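PDB 4B7H: catalase from Corynebacterium glutamicum, which breaks hydrogen peroxide down to water and oxygen at a haem iron, is inhibited by nitric oxide, and also binds NADPH. Local coordinates for residues T232-D237 and P269-K274. Sequence-based numbering, arbitrary orientation.
Sequences TRQGWD and PIWDVK
Q234 turns its amide back onto the start of strand 270-279 and holds both backbone polar atoms of I270: OE1 accepts from I270 N at 2.9 Å in a nearly straight bond, while NE2 gives a longer, more bent one to I270 O at 3.2 Å. The bend at chi2 (70°) brings the amide there, with NE2 also against P269 CB and above the rim of one face of the W271 indole. I270 O takes a second bond, from R233 N at 3.0 Å, from the other face of its carbonyl plane. The tight, buried side is at W271, which forms an antiparallel non-hydrogen-bonded pair with T232 and brings its indole CD1 within 3.4 Å of T232 CA. On the exposed side R233 runs out extended and grips D272 side-on, NE to OD2 and NH2 to OD1, both 2.9 Å, with I270 CG2 over one guanidinium face. T232 OG1 accepts from Q234 N (an ST turn) and G235 N (an ST motif); R204 O binds both T232 OG1 and Q234 NE2. The contact joins strands 223-232 and 270-279 of the catalase barrel where the chain leaves for helix 241-250, while W271 reaches Q206 O and packs on F310 of strand 305-314.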
loop_
_atom_site.group_PDB
_atom_site.type_symbol
_atom_site.label_atom_id
_atom_site.label_comp_id
_atom_site.label_asym_id
_atom_site.label_seq_id
_atom_site.Cartn_x
_atom_site.Cartn_y
_atom_site.Cartn_z
ATOM N N THR A 232 -13.075 30.731 -22.932
ATOM C CA THR A 232 -14.419 30.400 -22.485
ATOM C C THR A 232 -15.504 31.154 -23.251
ATOM O O THR A 232 -15.445 32.373 -23.398
ATOM C CB THR A 232 -14.604 30.646 -20.979
ATOM O OG1 THR A 232 -15.994 30.505 -20.667
ATOM C CG2 THR A 232 -14.134 32.044 -20.587
ATOM N N ARG A 233 -16.494 30.419 -23.746
ATOM C CA ARG A 233 -17.632 31.053 -24.393
ATOM C C ARG A 233 -18.604 31.649 -23.387
ATOM O O ARG A 233 -19.453 32.474 -23.745
ATOM C CB ARG A 233 -18.359 30.068 -25.298
ATOM C CG ARG A 233 -17.634 29.813 -26.586
ATOM C CD ARG A 233 -18.588 29.375 -27.675
ATOM N NE ARG A 233 -17.846 28.891 -28.828
ATOM C CZ ARG A 233 -18.377 28.188 -29.820
ATOM N NH1 ARG A 233 -19.669 27.889 -29.806
ATOM N NH2 ARG A 233 -17.613 27.786 -30.822
ATOM N N GLN A 234 -18.482 31.225 -22.131
ATOM C CA GLN A 234 -19.320 31.748 -21.056
ATOM C C GLN A 234 -18.783 33.088 -20.541
ATOM O O GLN A 234 -19.529 33.881 -19.952
ATOM C CB GLN A 234 -19.412 30.729 -19.916
ATOM C CG GLN A 234 -20.135 29.431 -20.299
ATOM C CD GLN A 234 -19.363 28.550 -21.279
ATOM O OE1 GLN A 234 -19.870 28.211 -22.352
ATOM N NE2 GLN A 234 -18.140 28.168 -20.911
ATOM N N GLY A 235 -17.494 33.327 -20.782
ATOM C CA GLY A 235 -16.823 34.556 -20.388
ATOM C C GLY A 235 -16.237 34.481 -18.989
ATOM O O GLY A 235 -16.792 33.795 -18.127
ATOM N N TRP A 236 -15.126 35.182 -18.756
ATOM C CA TRP A 236 -14.601 35.350 -17.402
ATOM C C TRP A 236 -15.661 36.037 -16.548
ATOM O O TRP A 236 -16.264 37.031 -16.964
ATOM C CB TRP A 236 -13.327 36.200 -17.396
ATOM C CG TRP A 236 -12.053 35.442 -17.686
ATOM C CD1 TRP A 236 -11.383 35.396 -18.872
ATOM C CD2 TRP A 236 -11.282 34.652 -16.758
ATOM N NE1 TRP A 236 -10.256 34.613 -18.746
ATOM C CE2 TRP A 236 -10.169 34.149 -17.460
ATOM C CE3 TRP A 236 -11.429 34.327 -15.405
ATOM C CZ2 TRP A 236 -9.203 33.339 -16.856
ATOM C CZ3 TRP A 236 -10.462 33.523 -14.803
ATOM C CH2 TRP A 236 -9.373 33.029 -15.533
ATOM N N ASP A 237 -15.887 35.506 -15.354
ATOM C CA ASP A 237 -16.807 36.113 -14.401
ATOM C C ASP A 237 -16.230 35.844 -13.016
ATOM O O ASP A 237 -16.018 34.685 -12.655
ATOM C CB ASP A 237 -18.197 35.487 -14.549
ATOM C CG ASP A 237 -19.270 36.249 -13.804
ATOM O OD1 ASP A 237 -18.984 37.356 -13.298
ATOM O OD2 ASP A 237 -20.409 35.739 -13.734
ATOM N N PRO A 269 -21.265 23.886 -21.203
ATOM C CA PRO A 269 -20.243 24.919 -21.393
ATOM C C PRO A 269 -19.293 24.581 -22.540
ATOM O O PRO A 269 -18.977 23.400 -22.778
ATOM C CB PRO A 269 -19.497 24.928 -20.055
ATOM C CG PRO A 269 -19.640 23.535 -19.545
ATOM C CD PRO A 269 -21.019 23.083 -19.991
ATOM N N ILE A 270 -18.853 25.621 -23.243
ATOM C CA ILE A 270 -18.015 25.480 -24.423
ATOM C C ILE A 270 -16.783 26.369 -24.290
ATOM O O ILE A 270 -16.850 27.454 -23.702
ATOM C CB ILE A 270 -18.807 25.867 -25.697
ATOM C CG1 ILE A 270 -20.001 24.930 -25.888
ATOM C CG2 ILE A 270 -17.922 25.849 -26.933
ATOM C CD1 ILE A 270 -21.037 25.460 -26.849
ATOM N N TRP A 271 -15.656 25.891 -24.806
ATOM C CA TRP A 271 -14.444 26.692 -24.930
ATOM C C TRP A 271 -13.942 26.619 -26.360
ATOM O O TRP A 271 -13.933 25.543 -26.965
ATOM C CB TRP A 271 -13.340 26.151 -24.023
ATOM C CG TRP A 271 -13.500 26.466 -22.567
ATOM C CD1 TRP A 271 -12.836 27.432 -21.861
ATOM C CD2 TRP A 271 -14.379 25.821 -21.634
ATOM N NE1 TRP A 271 -13.251 27.430 -20.545
ATOM C CE2 TRP A 271 -14.190 26.445 -20.379
ATOM C CE3 TRP A 271 -15.301 24.771 -21.734
ATOM C CZ2 TRP A 271 -14.887 26.054 -19.234
ATOM C CZ3 TRP A 271 -15.997 24.381 -20.593
ATOM C CH2 TRP A 271 -15.785 25.022 -19.357
ATOM N N ASP A 272 -13.511 27.755 -26.898
ATOM C CA ASP A 272 -12.840 27.752 -28.192
ATOM C C ASP A 272 -11.355 27.423 -28.024
ATOM O O ASP A 272 -10.666 28.028 -27.204
ATOM C CB ASP A 272 -13.044 29.085 -28.904
ATOM C CG ASP A 272 -14.471 29.266 -29.366
ATOM O OD1 ASP A 272 -14.864 28.581 -30.337
ATOM O OD2 ASP A 272 -15.204 30.069 -28.750
ATOM N N VAL A 273 -10.885 26.437 -28.785
ATOM C CA VAL A 273 -9.495 25.980 -28.721
ATOM C C VAL A 273 -8.643 26.759 -29.713
ATOM O O VAL A 273 -8.907 26.741 -30.915
ATOM C CB VAL A 273 -9.384 24.474 -29.037
ATOM C CG1 VAL A 273 -7.929 24.026 -28.999
ATOM C CG2 VAL A 273 -10.223 23.657 -28.058
ATOM N N LYS A 274 -7.631 27.452 -29.205
ATOM C CA LYS A 274 -6.752 28.259 -30.043
ATOM C C LYS A 274 -5.301 28.000 -29.659
ATOM O O LYS A 274 -5.018 27.497 -28.566
ATOM C CB LYS A 274 -7.083 29.754 -29.901
ATOM C CG LYS A 274 -8.564 30.092 -30.061
ATOM C CD LYS A 274 -8.816 31.597 -30.046
ATOM C CE LYS A 274 -10.308 31.906 -30.140
ATOM N NZ LYS A 274 -10.885 31.445 -31.431
#